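PDB 3NYB: protein AIR2 from Saccharomyces cerevisiae, which probably binds RNA through its zinc knuckles as the partner of the poly(A) polymerase in the TRAMP RNA surveillance complex. Local coordinates for residues C8-S13 and C21-R26. Numbering follows the deposited sequence.
Sequences CTLCKS and CPSIWR
C11 and C21 bring the two backbones nearest, their CA atoms 6.5 Å apart, where the turn of 8-13 faces the start of 21-26. C8, C11, H16 and C21 follow the CX2CX4HX4C spacing of a CCHC zinc knuckle, and C8, H16 and C21 bind the zinc. Cysteine suits these places because a short side chain presents a soft sulfur. C8 SG lies 3.6 Å from C21 SG, a spacing suited to sharing one ion. Each sulfur also accepts a backbone N-H, C11 N to C8 SG at 3.2 Å and S23 N to C21 SG at 3.6 Å, which would ease thiolate charge. C11, the expected fourth ligand, brings its side chain within about 2 Å of the zinc, yet its SG stands apart, 5.3 Å from C8 SG and 4.5 Å from C21 SG, so its modelled rotamer is doubtful. L10 lays CB beside C21 SG at 4.2 Å, an apolar flank for the sulfur. P22, its phi fixed by the ring, suits the helical backbone angles of 22-25, where R26 N bonds back to P22 O. The knuckle is built of loops, without a regular helix or strand beside it; I24 and W25 pack on F301 and I219 of the poly(A) polymerase chain, and R26 forms salt bridges with its E220 and E223.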
loop_
_atom_site.group_PDB
_atom_site.type_symbol
_atom_site.label_atom_id
_atom_site.label_comp_id
_atom_site.label_asym_id
_atom_site.label_seq_id
_atom_site.Cartn_x
_atom_site.Cartn_y
_atom_site.Cartn_z
ATOM N N CYS B 8 9.955 31.369 9.944
ATOM C CA CYS B 8 9.053 30.973 11.022
ATOM C C CYS B 8 9.436 31.448 12.428
ATOM O O CYS B 8 10.615 31.592 12.755
ATOM C CB CYS B 8 8.868 29.453 11.017
ATOM S SG CYS B 8 7.409 28.876 11.914
ATOM N N THR B 9 8.414 31.688 13.246
ATOM C CA THR B 9 8.585 32.034 14.653
ATOM C C THR B 9 8.118 30.899 15.565
ATOM O O THR B 9 8.399 30.896 16.763
ATOM C CB THR B 9 7.818 33.319 15.019
ATOM O OG1 THR B 9 6.529 33.306 14.392
ATOM C CG2 THR B 9 8.590 34.545 14.562
ATOM N N LEU B 10 7.396 29.940 14.995
ATOM C CA LEU B 10 6.978 28.758 15.737
ATOM C C LEU B 10 8.109 27.736 15.710
ATOM O O LEU B 10 8.457 27.144 16.729
ATOM C CB LEU B 10 5.719 28.153 15.111
ATOM C CG LEU B 10 4.740 29.125 14.446
ATOM C CD1 LEU B 10 3.620 28.374 13.731
ATOM C CD2 LEU B 10 4.175 30.105 15.462
ATOM N N CYS B 11 8.681 27.551 14.524
ATOM C CA CYS B 11 9.739 26.574 14.293
ATOM C C CYS B 11 11.101 27.132 14.697
ATOM O O CYS B 11 12.016 26.379 15.034
ATOM C CB CYS B 11 9.750 26.187 12.814
ATOM S SG CYS B 11 10.738 24.751 12.349
ATOM N N LYS B 12 11.224 28.458 14.654
ATOM C CA LYS B 12 12.468 29.146 14.989
ATOM C C LYS B 12 13.480 28.977 13.853
ATOM O O LYS B 12 14.576 29.530 13.896
ATOM C CB LYS B 12 13.028 28.624 16.317
ATOM C CG LYS B 12 13.553 29.692 17.278
ATOM C CD LYS B 12 13.778 29.098 18.673
ATOM C CE LYS B 12 14.749 29.926 19.526
ATOM N NZ LYS B 12 14.081 30.919 20.424
ATOM N N SER B 13 13.089 28.218 12.832
ATOM C CA SER B 13 13.936 27.957 11.670
ATOM C C SER B 13 13.866 29.086 10.656
ATOM O O SER B 13 12.904 29.852 10.633
ATOM C CB SER B 13 13.522 26.649 10.990
ATOM O OG SER B 13 13.807 26.679 9.601
ATOM N N CYS B 21 4.983 26.238 8.200
ATOM C CA CYS B 21 5.700 25.537 9.251
ATOM C C CYS B 21 5.191 24.106 9.391
ATOM O O CYS B 21 4.007 23.888 9.637
ATOM C CB CYS B 21 5.535 26.288 10.573
ATOM S SG CYS B 21 6.295 25.464 11.978
ATOM N N PRO B 22 6.087 23.121 9.237
ATOM C CA PRO B 22 5.701 21.706 9.309
ATOM C C PRO B 22 4.951 21.330 10.584
ATOM O O PRO B 22 4.277 20.301 10.601
ATOM C CB PRO B 22 7.043 20.973 9.255
ATOM C CG PRO B 22 7.947 21.902 8.527
ATOM C CD PRO B 22 7.512 23.293 8.909
ATOM N N SER B 23 5.057 22.147 11.626
ATOM C CA SER B 23 4.393 21.849 12.893
ATOM C C SER B 23 2.894 21.985 12.715
ATOM O O SER B 23 2.107 21.560 13.563
ATOM C CB SER B 23 4.870 22.785 14.005
ATOM O OG SER B 23 4.225 24.047 13.926
ATOM N N ILE B 24 2.512 22.596 11.601
ATOM C CA ILE B 24 1.115 22.731 11.232
ATOM C C ILE B 24 0.494 21.361 11.004
ATOM O O ILE B 24 -0.548 21.035 11.569
ATOM C CB ILE B 24 0.966 23.586 9.969
ATOM C CG1 ILE B 24 1.160 25.074 10.319
ATOM C CG2 ILE B 24 -0.381 23.320 9.316
ATOM C CD1 ILE B 24 1.280 26.009 9.125
ATOM N N TRP B 25 1.151 20.547 10.193
ATOM C CA TRP B 25 0.615 19.236 9.870
ATOM C C TRP B 25 1.265 18.121 10.682
ATOM O O TRP B 25 0.680 17.059 10.847
ATOM C CB TRP B 25 0.713 18.956 8.363
ATOM C CG TRP B 25 2.113 18.928 7.811
ATOM C CD1 TRP B 25 2.719 19.893 7.056
ATOM C CD2 TRP B 25 3.069 17.878 7.953
ATOM N NE1 TRP B 25 3.995 19.509 6.725
ATOM C CE2 TRP B 25 4.236 18.261 7.271
ATOM C CE3 TRP B 25 3.058 16.632 8.599
ATOM C CZ2 TRP B 25 5.370 17.470 7.204
ATOM C CZ3 TRP B 25 4.189 15.841 8.541
ATOM C CH2 TRP B 25 5.327 16.260 7.849
ATOM N N ARG B 26 2.468 18.360 11.190
ATOM C CA ARG B 26 3.150 17.344 11.981
ATOM C C ARG B 26 2.810 17.489 13.457
ATOM O O ARG B 26 3.588 18.046 14.239
ATOM C CB ARG B 26 4.658 17.394 11.768
ATOM C CG ARG B 26 5.412 16.300 12.502
ATOM C CD ARG B 26 6.848 16.229 12.028
ATOM N NE ARG B 26 6.975 15.405 10.833
ATOM C CZ ARG B 26 7.831 15.642 9.844
ATOM N NH1 ARG B 26 8.637 16.697 9.881
ATOM N NH2 ARG B 26 7.869 14.830 8.802
#